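PDB 4K0D: periplasmic sensor hybrid histidine kinase from Anaeromyxobacter dehalogenans, which probably senses signals in the periplasm through this zinc-binding helical domain and relays them by ATP-dependent phosphorylation of a histidine. Local coordinates for residues G17-A22 with A136-A141; S34-A39 with M49-A54; A64-L69 with R128-L133; L83-P88 with E121-L126; T98-G103 with S107-R112. All blocks are in the same frame, centred on the assembly; numbering follows the deposited sequence. Where two conformers were deposited one is given.

Contact 1. Residues G17-A22 with A136-A141. With ZN (zinc ion), chain K.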
# COMPACT_ATOMS: atom_id res chain seq x y z
N GLY B 17 -0.51 -7.51 1.00
CA GLY B 17 -1.11 -6.34 1.58
C GLY B 17 -0.22 -5.67 2.60
O GLY B 17 0.05 -4.50 2.52
N PRO B 18 0.24 -6.43 3.59
CA PRO B 18 1.11 -5.87 4.64
C PRO B 18 2.40 -5.31 4.09
O PRO B 18 2.88 -4.27 4.58
CB PRO B 18 1.42 -7.06 5.51
CG PRO B 18 0.25 -7.99 5.28
CD PRO B 18 -0.26 -7.77 3.93
N ARG B 19 2.96 -5.96 3.08
CA ARG B 19 4.21 -5.49 2.53
C ARG B 19 3.97 -4.17 1.84
O ARG B 19 4.75 -3.20 1.98
CB ARG B 19 4.80 -6.51 1.56
CG ARG B 19 6.14 -6.10 0.94
CD ARG B 19 6.82 -7.27 0.19
NE ARG B 19 5.86 -8.04 -0.62
CZ ARG B 19 5.70 -9.38 -0.56
NH1 ARG B 19 6.42 -10.14 0.27
NH2 ARG B 19 4.81 -9.96 -1.36
N ALA B 20 2.85 -4.09 1.14
CA ALA B 20 2.56 -2.86 0.41
C ALA B 20 2.33 -1.73 1.41
O ALA B 20 2.67 -0.57 1.15
CB ALA B 20 1.37 -3.02 -0.43
N ALA B 21 1.71 -2.08 2.52
CA ALA B 21 1.32 -1.11 3.51
C ALA B 21 2.57 -0.57 4.16
O ALA B 21 2.67 0.62 4.42
CB ALA B 21 0.36 -1.72 4.56
N ALA B 22 3.52 -1.45 4.42
CA ALA B 22 4.73 -1.08 5.12
C ALA B 22 5.66 -0.20 4.24
O ALA B 22 6.40 0.64 4.74
CB ALA B 22 5.47 -2.35 5.59
N ALA B 136 5.06 -6.10 -9.57
CA ALA B 136 5.15 -6.93 -10.78
C ALA B 136 5.41 -8.33 -10.34
O ALA B 136 4.80 -9.27 -10.87
CB ALA B 136 6.24 -6.42 -11.69
N HIS B 137 6.24 -8.52 -9.32
CA HIS B 137 6.52 -9.88 -8.87
C HIS B 137 5.28 -10.51 -8.21
O HIS B 137 4.96 -11.64 -8.49
CB HIS B 137 7.73 -9.92 -7.96
CG HIS B 137 7.88 -11.21 -7.20
ND1 HIS B 137 8.88 -12.12 -7.46
CD2 HIS B 137 7.20 -11.69 -6.13
CE1 HIS B 137 8.80 -13.12 -6.60
NE2 HIS B 137 7.79 -12.88 -5.78
N ASP B 138 4.56 -9.77 -7.39
CA ASP B 138 3.36 -10.30 -6.78
C ASP B 138 2.28 -10.60 -7.80
O ASP B 138 1.54 -11.56 -7.64
CB ASP B 138 2.78 -9.34 -5.77
CG ASP B 138 3.70 -9.11 -4.57
OD1 ASP B 138 4.62 -9.90 -4.28
OD2 ASP B 138 3.46 -8.10 -3.92
N ALA B 139 2.18 -9.79 -8.83
CA ALA B 139 1.18 -10.03 -9.85
C ALA B 139 1.49 -11.37 -10.62
O ALA B 139 0.59 -12.17 -10.92
CB ALA B 139 1.13 -8.85 -10.82
N GLY B 140 2.77 -11.62 -10.88
CA GLY B 140 3.17 -12.86 -11.54
C GLY B 140 2.99 -14.06 -10.61
O GLY B 140 2.65 -15.16 -11.05
N ALA B 141 3.22 -13.90 -9.31
CA ALA B 141 3.10 -15.05 -8.43
C ALA B 141 1.62 -15.38 -8.25
O ALA B 141 1.22 -16.53 -8.29
CB ALA B 141 3.76 -14.78 -7.11
ZN ZN K . 10.13 -11.94 -9.13
O HOH W 1 3.62 -6.31 -1.79
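R19 and D138 face one another from opposite directions and form a salt bridge between helices 16-42 and 117-145, with R19 NH2 2.9 Å from D138 OD1. The same NH2 also makes a weak hydrogen bond to D138 OD2, long at 3.4 Å but nearly straight. The two flat groups are not coplanar: their planes lie 38° apart, with OD2 at the guanidinium edge and in its plane while OD1 comes in obliquely. A bend at chi3 of R19 (43°) turns the guanidinium out of the line of an otherwise extended chain. Water 1 closes a ring beside the bridge, accepting from R19 NE at 3.1 Å and donating to D138 OD2 at 2.8 Å. OD1 also accepts a bond from Q134 NE2, one turn earlier, so each carboxylate oxygen has more than one partner. R19 NH1 is taken up by P70 O, which makes the arginine a link to a third part of the chain. Next to D138, H137 binds the zinc ion through ND1 at 2.1 Å, and E74 OE1 is a further ligand of that metal. The bridge thus ties helix 16-42 to helix 117-145 close to where zinc joins the latter to helix 73-102, while A20 on helix 16-42 packs on A24 of the second subunit.

Contact 2. Residues S34-A39 with M49-A54; sequences SLTARA and MDALQA
T36, A37, A51 and L52, the residues that meet here, bring no ring, amide or carboxylate to the contact, so there are no side-chain faces or edges to set against each other; methyl groups and one hydroxyl do the touching. Helices 16-42 and 46-68 run antiparallel, with their local axes 156° apart and 8.4 Å from each other at closest approach. T36 and L52 mark the tightest point, their CA atoms 4.9 Å apart. There the T36 side chain fits against the backbone of the opposite helix, OG1 lying 3.4 Å from L52 CA. Its two branches part: CG2 meets A51 CB at 3.9 Å, while OG1 lies beside L52 CD1. L52 carries its CG anti to the backbone N (chi1 166°), and its CD1 runs obliquely past T36 to end 4.0 Å from A37 CB. Y40, a turn further along helix 16-42, also packs on L52, and A37 touches L96 of helix 73-102. The T36 hydroxyl bonds back to H32 O in its own helix, and H32 is a zinc ligand in crystals of this protein, though that zinc is not bound to this chain in the model. A valine in place of T36 would probably cost H32 O this side-chain bond and press a methyl against the L52 backbone. The interface is held by close packing without a hydrogen bond between the segments: the one polar side-chain group is satisfied within its own helix, and small side chains allow the backbones their close approach.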
# COMPACT_ATOMS: atom_id res chain seq x y z
N SER B 34 10.49 15.14 6.69
CA SER B 34 10.80 16.30 5.91
C SER B 34 9.89 17.43 6.20
O SER B 34 10.34 18.56 6.25
CB SER B 34 10.73 15.99 4.41
OG SER B 34 11.97 15.47 4.04
N LEU B 35 8.60 17.15 6.34
CA LEU B 35 7.66 18.21 6.52
C LEU B 35 7.80 18.87 7.89
O LEU B 35 7.73 20.07 7.96
CB LEU B 35 6.25 17.75 6.32
CG LEU B 35 5.13 18.71 6.68
CD1 LEU B 35 3.87 18.48 5.87
CD2 LEU B 35 4.81 18.48 8.11
N THR B 36 8.01 18.10 8.94
CA THR B 36 8.14 18.67 10.28
C THR B 36 9.50 19.35 10.40
O THR B 36 9.64 20.32 11.12
CB THR B 36 8.01 17.59 11.40
OG1 THR B 36 8.92 16.51 11.15
CG2 THR B 36 6.60 17.04 11.44
N ALA B 37 10.51 18.88 9.68
CA ALA B 37 11.81 19.53 9.86
C ALA B 37 11.75 20.93 9.26
O ALA B 37 12.26 21.90 9.83
CB ALA B 37 12.90 18.75 9.20
N ARG B 38 11.11 21.02 8.11
CA ARG B 38 10.99 22.26 7.40
C ARG B 38 10.11 23.20 8.24
O ARG B 38 10.39 24.38 8.30
CB ARG B 38 10.37 22.00 6.04
CG ARG B 38 9.71 23.19 5.35
N ALA B 39 9.06 22.69 8.87
CA ALA B 39 8.12 23.60 9.44
C ALA B 39 8.80 24.17 10.67
O ALA B 39 8.71 25.34 10.92
CB ALA B 39 6.86 22.97 9.79
N MSE B 49 9.16 21.54 17.37
CA MSE B 49 10.28 20.69 17.75
C MSE B 49 9.71 19.32 18.17
O MSE B 49 10.23 18.28 17.76
CB MSE B 49 11.10 21.28 18.91
CG MSE B 49 12.30 20.41 19.34
SE MSE B 49 13.39 19.71 17.72
CE MSE B 49 15.17 20.25 18.25
N ASP B 50 8.63 19.31 18.95
CA ASP B 50 8.04 18.04 19.43
C ASP B 50 7.67 17.17 18.24
O ASP B 50 7.91 15.99 18.27
CB ASP B 50 6.77 18.29 20.24
CG ASP B 50 7.07 18.76 21.69
OD1 ASP B 50 8.21 18.56 22.19
OD2 ASP B 50 6.16 19.27 22.37
N ALA B 51 7.04 17.75 17.22
CA ALA B 51 6.56 16.98 16.07
C ALA B 51 7.73 16.38 15.28
O ALA B 51 7.63 15.26 14.81
CB ALA B 51 5.71 17.85 15.19
N LEU B 52 8.81 17.12 15.12
CA LEU B 52 9.96 16.62 14.39
C LEU B 52 10.52 15.42 15.14
O LEU B 52 10.91 14.39 14.55
CB LEU B 52 11.04 17.69 14.32
CG LEU B 52 12.41 17.19 13.89
CD1 LEU B 52 12.32 16.53 12.53
CD2 LEU B 52 13.44 18.37 13.86
N GLN B 53 10.59 15.59 16.45
CA GLN B 53 11.00 14.51 17.31
C GLN B 53 10.11 13.30 17.18
O GLN B 53 10.60 12.17 17.06
CB GLN B 53 10.86 14.95 18.75
CG GLN B 53 11.97 14.43 19.54
CD GLN B 53 13.19 15.24 19.26
OE1 GLN B 53 13.12 16.39 18.79
NE2 GLN B 53 14.33 14.67 19.53
N ALA B 54 8.80 13.52 17.27
CA ALA B 54 7.87 12.43 17.07
C ALA B 54 8.03 11.83 15.66
O ALA B 54 7.90 10.63 15.50
CB ALA B 54 6.42 12.90 17.26

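Contact 3. Residues A64-L69 with R128-L133; sequences ARFAAL and RTFGAL
F66 points its ring edge into the face of F130, a T-shaped stack that joins helix 46-68 to helix 117-145. The ring centres are 5.2 Å apart and the planes stand at 74°. F66 CZ sits over the middle of the F130 ring, 3.9 Å above its plane, and F66 CE1 lies equally far from F130 CE1. Both side chains extend with CG anti to the backbone N (chi1 180° for F66, 171° for F130) and reach toward each other from opposite directions. This is what spans the gap between the two backbones, whose nearest CA atoms, those of F66 and F130, are 11.7 Å apart. Tight packing is confined to the two buried rings. Away from them, A64, R65, A67 and A68 of the first helix and A132 of the second lie at the protein surface and make no contact with the opposite segment. F66 is enclosed further by L26 of helix 16-42 and S79 of helix 73-102, and K71, just past the end of its helix, makes a cation-pi contact with it. Without the ring of F130, as with an alanine there, the edge of F66 is likely to lose the aromatic face it rests on, leaving a gap between helices too far apart for shorter side chains to bridge. Two aromatic rings meeting inside the bundle, with side chains from the other two long helices around them, form part of the core of the antiparallel four-helix bundle of this periplasmic sensor domain.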
# COMPACT_ATOMS: atom_id res chain seq x y z
N ALA B 64 11.47 -0.22 10.65
CA ALA B 64 11.58 -1.52 11.30
C ALA B 64 10.48 -2.43 10.77
O ALA B 64 10.77 -3.57 10.40
CB ALA B 64 11.55 -1.39 12.84
N ARG B 65 9.25 -1.93 10.62
CA ARG B 65 8.19 -2.77 10.03
C ARG B 65 8.54 -3.19 8.62
O ARG B 65 8.26 -4.30 8.21
CB ARG B 65 6.85 -2.05 10.00
CG ARG B 65 6.27 -1.80 11.40
CD ARG B 65 5.10 -0.80 11.32
NE ARG B 65 4.08 -1.17 10.31
CZ ARG B 65 3.70 -0.38 9.30
NH1 ARG B 65 4.26 0.81 9.17
NH2 ARG B 65 2.74 -0.77 8.43
N PHE B 66 9.13 -2.29 7.84
CA PHE B 66 9.45 -2.62 6.48
C PHE B 66 10.59 -3.61 6.38
O PHE B 66 10.55 -4.49 5.54
CB PHE B 66 9.82 -1.37 5.72
CG PHE B 66 10.18 -1.62 4.29
CD1 PHE B 66 9.19 -1.84 3.36
CD2 PHE B 66 11.50 -1.53 3.86
CE1 PHE B 66 9.52 -2.01 2.01
CE2 PHE B 66 11.84 -1.69 2.55
CZ PHE B 66 10.86 -1.94 1.62
N ALA B 67 11.59 -3.44 7.22
CA ALA B 67 12.70 -4.36 7.26
C ALA B 67 12.26 -5.79 7.68
O ALA B 67 12.91 -6.78 7.31
CB ALA B 67 13.73 -3.86 8.22
N ALA B 68 11.17 -5.90 8.41
CA ALA B 68 10.78 -7.21 8.98
C ALA B 68 10.14 -8.13 7.95
O ALA B 68 10.14 -9.34 8.14
CB ALA B 68 9.84 -7.04 10.13
N LEU B 69 9.58 -7.58 6.87
CA LEU B 69 8.78 -8.40 5.96
C LEU B 69 9.64 -9.06 4.87
O LEU B 69 10.61 -8.46 4.42
CB LEU B 69 7.70 -7.56 5.30
CG LEU B 69 6.66 -7.07 6.27
CD1 LEU B 69 5.71 -5.95 5.69
CD2 LEU B 69 5.85 -8.26 6.84
N ARG B 128 9.83 3.85 -4.32
CA ARG B 128 8.82 3.70 -5.34
C ARG B 128 9.27 2.68 -6.40
O ARG B 128 8.45 1.93 -6.97
CB ARG B 128 8.48 5.06 -5.94
CG ARG B 128 7.52 5.87 -5.08
CD ARG B 128 7.66 7.37 -5.31
NE ARG B 128 6.91 8.12 -4.29
CZ ARG B 128 7.02 9.44 -4.10
NH1 ARG B 128 7.84 10.16 -4.87
NH2 ARG B 128 6.30 10.03 -3.15
N THR B 129 10.56 2.60 -6.65
CA THR B 129 11.03 1.58 -7.61
C THR B 129 10.78 0.21 -7.00
O THR B 129 10.27 -0.70 -7.66
CB THR B 129 12.55 1.69 -8.02
OG1 THR B 129 12.74 2.94 -8.67
CG2 THR B 129 12.88 0.63 -9.03
N PHE B 130 11.18 0.06 -5.74
CA PHE B 130 10.88 -1.16 -5.00
C PHE B 130 9.40 -1.52 -5.08
O PHE B 130 9.04 -2.66 -5.29
CB PHE B 130 11.24 -1.04 -3.53
CG PHE B 130 10.72 -2.19 -2.74
CD1 PHE B 130 9.40 -2.22 -2.31
CD2 PHE B 130 11.53 -3.27 -2.46
CE1 PHE B 130 8.92 -3.30 -1.59
CE2 PHE B 130 11.06 -4.34 -1.74
CZ PHE B 130 9.74 -4.36 -1.30
N GLY B 131 8.52 -0.55 -4.91
CA GLY B 131 7.10 -0.87 -4.96
C GLY B 131 6.70 -1.41 -6.33
O GLY B 131 5.91 -2.31 -6.45
N ALA B 132 7.24 -0.83 -7.39
CA ALA B 132 6.83 -1.20 -8.72
C ALA B 132 7.34 -2.59 -9.02
O ALA B 132 6.64 -3.43 -9.60
CB ALA B 132 7.36 -0.13 -9.78
N LEU B 133 8.57 -2.89 -8.63
CA LEU B 133 9.08 -4.21 -8.91
C LEU B 133 8.32 -5.26 -8.11
O LEU B 133 7.97 -6.31 -8.61
CB LEU B 133 10.56 -4.32 -8.54
CG LEU B 133 11.54 -3.25 -9.00
CD1 LEU B 133 12.94 -3.71 -8.55
CD2 LEU B 133 11.48 -2.98 -10.51

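Contact 4. Residues L83-P88 with E121-L126. With NA (sodium ion), chain L.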
# COMPACT_ATOMS: atom_id res chain seq x y z
N LEU B 83 16.96 0.77 3.45
CA LEU B 83 17.07 0.75 4.91
C LEU B 83 18.36 1.41 5.36
O LEU B 83 18.39 2.05 6.40
CB LEU B 83 16.96 -0.67 5.47
CG LEU B 83 15.53 -1.16 5.24
CD1 LEU B 83 15.44 -2.67 5.41
CD2 LEU B 83 14.55 -0.49 6.19
N ALA B 84 19.43 1.28 4.59
CA ALA B 84 20.68 1.87 5.01
C ALA B 84 20.59 3.36 4.84
O ALA B 84 21.41 4.09 5.39
CB ALA B 84 21.81 1.32 4.21
N ALA B 85 19.66 3.84 4.02
CA ALA B 85 19.59 5.28 3.78
C ALA B 85 18.94 6.02 4.96
O ALA B 85 19.03 7.24 5.05
CB ALA B 85 18.82 5.56 2.53
N VAL B 86 18.28 5.28 5.84
CA VAL B 86 17.41 5.91 6.84
C VAL B 86 18.23 6.61 7.92
O VAL B 86 18.04 7.77 8.12
CB VAL B 86 16.39 4.95 7.44
CG1 VAL B 86 15.73 5.54 8.67
CG2 VAL B 86 15.31 4.58 6.35
N PRO B 87 19.18 5.91 8.55
CA PRO B 87 20.00 6.53 9.59
C PRO B 87 20.70 7.81 9.13
O PRO B 87 20.68 8.80 9.90
CB PRO B 87 21.01 5.43 9.93
CG PRO B 87 20.30 4.14 9.54
CD PRO B 87 19.59 4.53 8.27
N PRO B 88 21.29 7.83 7.92
CA PRO B 88 21.94 9.08 7.51
C PRO B 88 20.92 10.20 7.37
O PRO B 88 21.18 11.38 7.66
CB PRO B 88 22.56 8.75 6.12
CG PRO B 88 22.56 7.33 5.99
CD PRO B 88 21.53 6.74 6.96
N GLU B 121 14.55 12.62 -1.66
CA GLU B 121 14.06 12.25 -3.00
C GLU B 121 14.69 10.97 -3.47
O GLU B 121 14.09 10.19 -4.16
CB GLU B 121 14.38 13.35 -3.99
CG GLU B 121 13.51 14.54 -3.81
CD GLU B 121 12.06 14.19 -4.03
OE1 GLU B 121 11.73 13.66 -5.10
OE2 GLU B 121 11.24 14.44 -3.12
N GLU B 122 15.93 10.75 -3.09
CA GLU B 122 16.60 9.56 -3.50
C GLU B 122 15.94 8.37 -2.78
O GLU B 122 15.56 7.34 -3.39
CB GLU B 122 18.06 9.70 -3.14
CG GLU B 122 18.89 8.52 -3.48
CD GLU B 122 20.38 8.87 -3.52
OE1 GLU B 122 20.72 10.09 -3.48
OE2 GLU B 122 21.19 7.92 -3.58
N LEU B 123 15.75 8.50 -1.49
CA LEU B 123 15.14 7.44 -0.72
C LEU B 123 13.74 7.18 -1.26
O LEU B 123 13.32 6.03 -1.40
CB LEU B 123 15.08 7.87 0.73
CG LEU B 123 14.66 6.84 1.74
CD1 LEU B 123 15.15 5.44 1.45
CD2 LEU B 123 15.22 7.33 3.09
N LEU B 124 13.00 8.24 -1.56
CA LEU B 124 11.64 7.99 -2.01
C LEU B 124 11.65 7.35 -3.38
O LEU B 124 10.78 6.56 -3.71
CB LEU B 124 10.87 9.26 -2.09
CG LEU B 124 10.60 9.88 -0.73
CD1 LEU B 124 9.95 11.26 -0.92
CD2 LEU B 124 9.71 8.90 0.09
N SER B 125 12.64 7.72 -4.19
CA SER B 125 12.73 7.17 -5.52
C SER B 125 12.96 5.65 -5.42
O SER B 125 12.27 4.86 -6.08
CB SER B 125 13.85 7.83 -6.31
OG SER B 125 14.18 7.05 -7.46
N LEU B 126 13.97 5.25 -4.64
CA LEU B 126 14.21 3.87 -4.38
C LEU B 126 12.94 3.17 -3.92
O LEU B 126 12.60 2.09 -4.40
CB LEU B 126 15.24 3.71 -3.27
CG LEU B 126 16.67 3.96 -3.68
CD1 LEU B 126 17.58 3.82 -2.44
CD2 LEU B 126 17.09 3.00 -4.77
NA NA L . 9.32 13.89 -5.37
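L123 holds its CG anti to the backbone N (chi1 -171°), which sends both of its methyls across to A85 and V86 on the neighbouring helix of the four-helix bundle. The contact joins helix 73-102 to helix 117-145 by apolar packing alone. A85 CB enters the fork of the leucine, 3.8 Å from L123 CD1 and 4.1 Å from L123 CD2. The second methyl also brushes V86 CG2, more loosely. A small residue at A85 lets the backbones come near, the CA atoms of A85 and L123 being 6.7 Å apart. Helix 73-102 is kinked just after this point, because P87 and P88, being prolines, have no N-H to bond to the preceding turn. Other helices complete the surroundings: L59 of helix 46-68 packs on V86, and V30 of helix 16-42 on L123, so that the leucine lies buried in the bundle. E121, two residues before L123, plays no part in this packing, and it has been seen as a zinc ligand in crystals of this protein. In this chain its side chain, bent at chi2, instead places OE1 2.4 Å from a sodium ion.

Contact 5. Residues T98-G103 with S107-R112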
# COMPACT_ATOMS: atom_id res chain seq x y z
N THR B 98 18.80 20.44 15.70
CA THR B 98 19.67 20.83 16.77
C THR B 98 20.21 22.22 16.42
O THR B 98 20.42 23.08 17.28
CB THR B 98 20.76 19.75 16.91
OG1 THR B 98 21.20 19.67 18.26
CG2 THR B 98 21.95 20.06 16.04
N ALA B 99 20.37 22.47 15.13
CA ALA B 99 20.87 23.77 14.71
C ALA B 99 19.84 24.87 14.97
O ALA B 99 20.17 25.93 15.49
CB ALA B 99 21.24 23.73 13.26
N VAL B 100 18.60 24.62 14.61
CA VAL B 100 17.54 25.54 14.90
C VAL B 100 17.48 25.69 16.40
O VAL B 100 17.44 26.78 16.90
CB VAL B 100 16.20 25.08 14.31
CG1 VAL B 100 15.07 25.98 14.79
CG2 VAL B 100 16.27 25.07 12.76
N ALA B 101 17.54 24.61 17.14
CA ALA B 101 17.35 24.75 18.58
C ALA B 101 18.45 25.58 19.27
O ALA B 101 18.16 26.39 20.12
CB ALA B 101 17.23 23.38 19.27
N THR B 102 19.71 25.31 18.95
CA THR B 102 20.84 25.90 19.66
C THR B 102 21.07 27.30 19.19
O THR B 102 22.00 27.96 19.66
CB THR B 102 22.13 25.18 19.38
OG1 THR B 102 22.37 25.23 17.97
CG2 THR B 102 22.07 23.72 19.82
N GLY B 103 20.27 27.77 18.24
CA GLY B 103 20.30 29.20 17.95
C GLY B 103 21.16 29.54 16.77
O GLY B 103 21.80 30.60 16.71
N SER B 107 22.30 31.41 8.02
CA SER B 107 23.02 30.74 6.92
C SER B 107 23.26 29.24 7.16
O SER B 107 23.03 28.43 6.27
CB SER B 107 24.37 31.42 6.66
OG SER B 107 25.42 30.73 7.34
N ALA B 108 23.79 28.90 8.34
CA ALA B 108 24.16 27.52 8.65
C ALA B 108 22.93 26.61 8.61
O ALA B 108 23.00 25.47 8.13
CB ALA B 108 24.85 27.45 10.00
N ILE B 109 21.81 27.15 9.08
CA ILE B 109 20.55 26.45 9.12
C ILE B 109 20.02 26.23 7.71
O ILE B 109 19.53 25.15 7.39
CB ILE B 109 19.51 27.21 9.98
CG1 ILE B 109 19.82 27.03 11.47
CG2 ILE B 109 18.12 26.68 9.71
CD1 ILE B 109 18.94 27.89 12.41
N ARG B 110 20.13 27.23 6.85
CA ARG B 110 19.80 27.01 5.45
C ARG B 110 20.67 25.90 4.86
O ARG B 110 20.19 25.09 4.08
CB ARG B 110 19.95 28.30 4.64
N ALA B 111 21.93 25.80 5.26
CA ALA B 111 22.78 24.72 4.72
C ALA B 111 22.30 23.32 5.17
O ALA B 111 22.16 22.40 4.37
CB ALA B 111 24.20 24.91 5.14
N ARG B 112 22.10 23.15 6.46
CA ARG B 112 21.63 21.88 6.97
C ARG B 112 20.31 21.55 6.32
O ARG B 112 20.04 20.39 6.08
CB ARG B 112 21.43 21.96 8.47
CG ARG B 112 22.68 22.25 9.21
CD ARG B 112 23.57 21.07 9.19
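A99 and I109 bring the backbones of helices 73-102 and 106-114 closest, with their CA atoms 6.2 Å apart. I109 supplies most of its side of the interface. Its CG1 branch starts anti to the carbonyl carbon (chi1 -75°) and stretches out, so that CD1 reaches over the opposite helix to lie 3.7 Å from V100 CA. Further back, I109 CG1 rests against A99 CB at 4.0 Å. V100 crosses the isoleucine at about a right angle, and its CG2 touches both I109 CD1 and I109 CG2, each at 3.9 Å. The first helix ends in a Schellman motif at G103, whose positive phi (98°) would jam any CB against the carbonyl oxygen of T102. In the last turn T98 O accepts two bonds, from T102 N and from T102 OG1 at 3.0 Å, the donors arriving from opposite faces of its carbonyl plane. The short connection after G103 thus folds helix 106-114 back beside the end of helix 73-102. I109 also packs on L96 one turn earlier in that helix, and V100 packs on Y40 and A41 near the end of helix 16-42; the short helix lies at one end of the bundle, beside helix 73-102.

Contacts 2, 3 and 4 are buried, contact 1 is partly buried and contact 5 lies at the surface. Contacts 1, 3 and 4 all use helix 117-145, setting it in turn against helices 16-42, 46-68 and 73-102. Chemistry follows position: charge, water and zinc at contact 1, aromatic stacking at contact 3, aliphatic packing at contacts 4, 2 and 5. Contacts 1 and 5 are far apart, on opposite sides of the chain's centre, their own centres about 40 Å from each other. Neighbouring contacts interlock: L69 packs on R19 and A22, L83 on F66 and A67, and M49 on A101. Contacts 1, 2 and 3 also touch the second subunit.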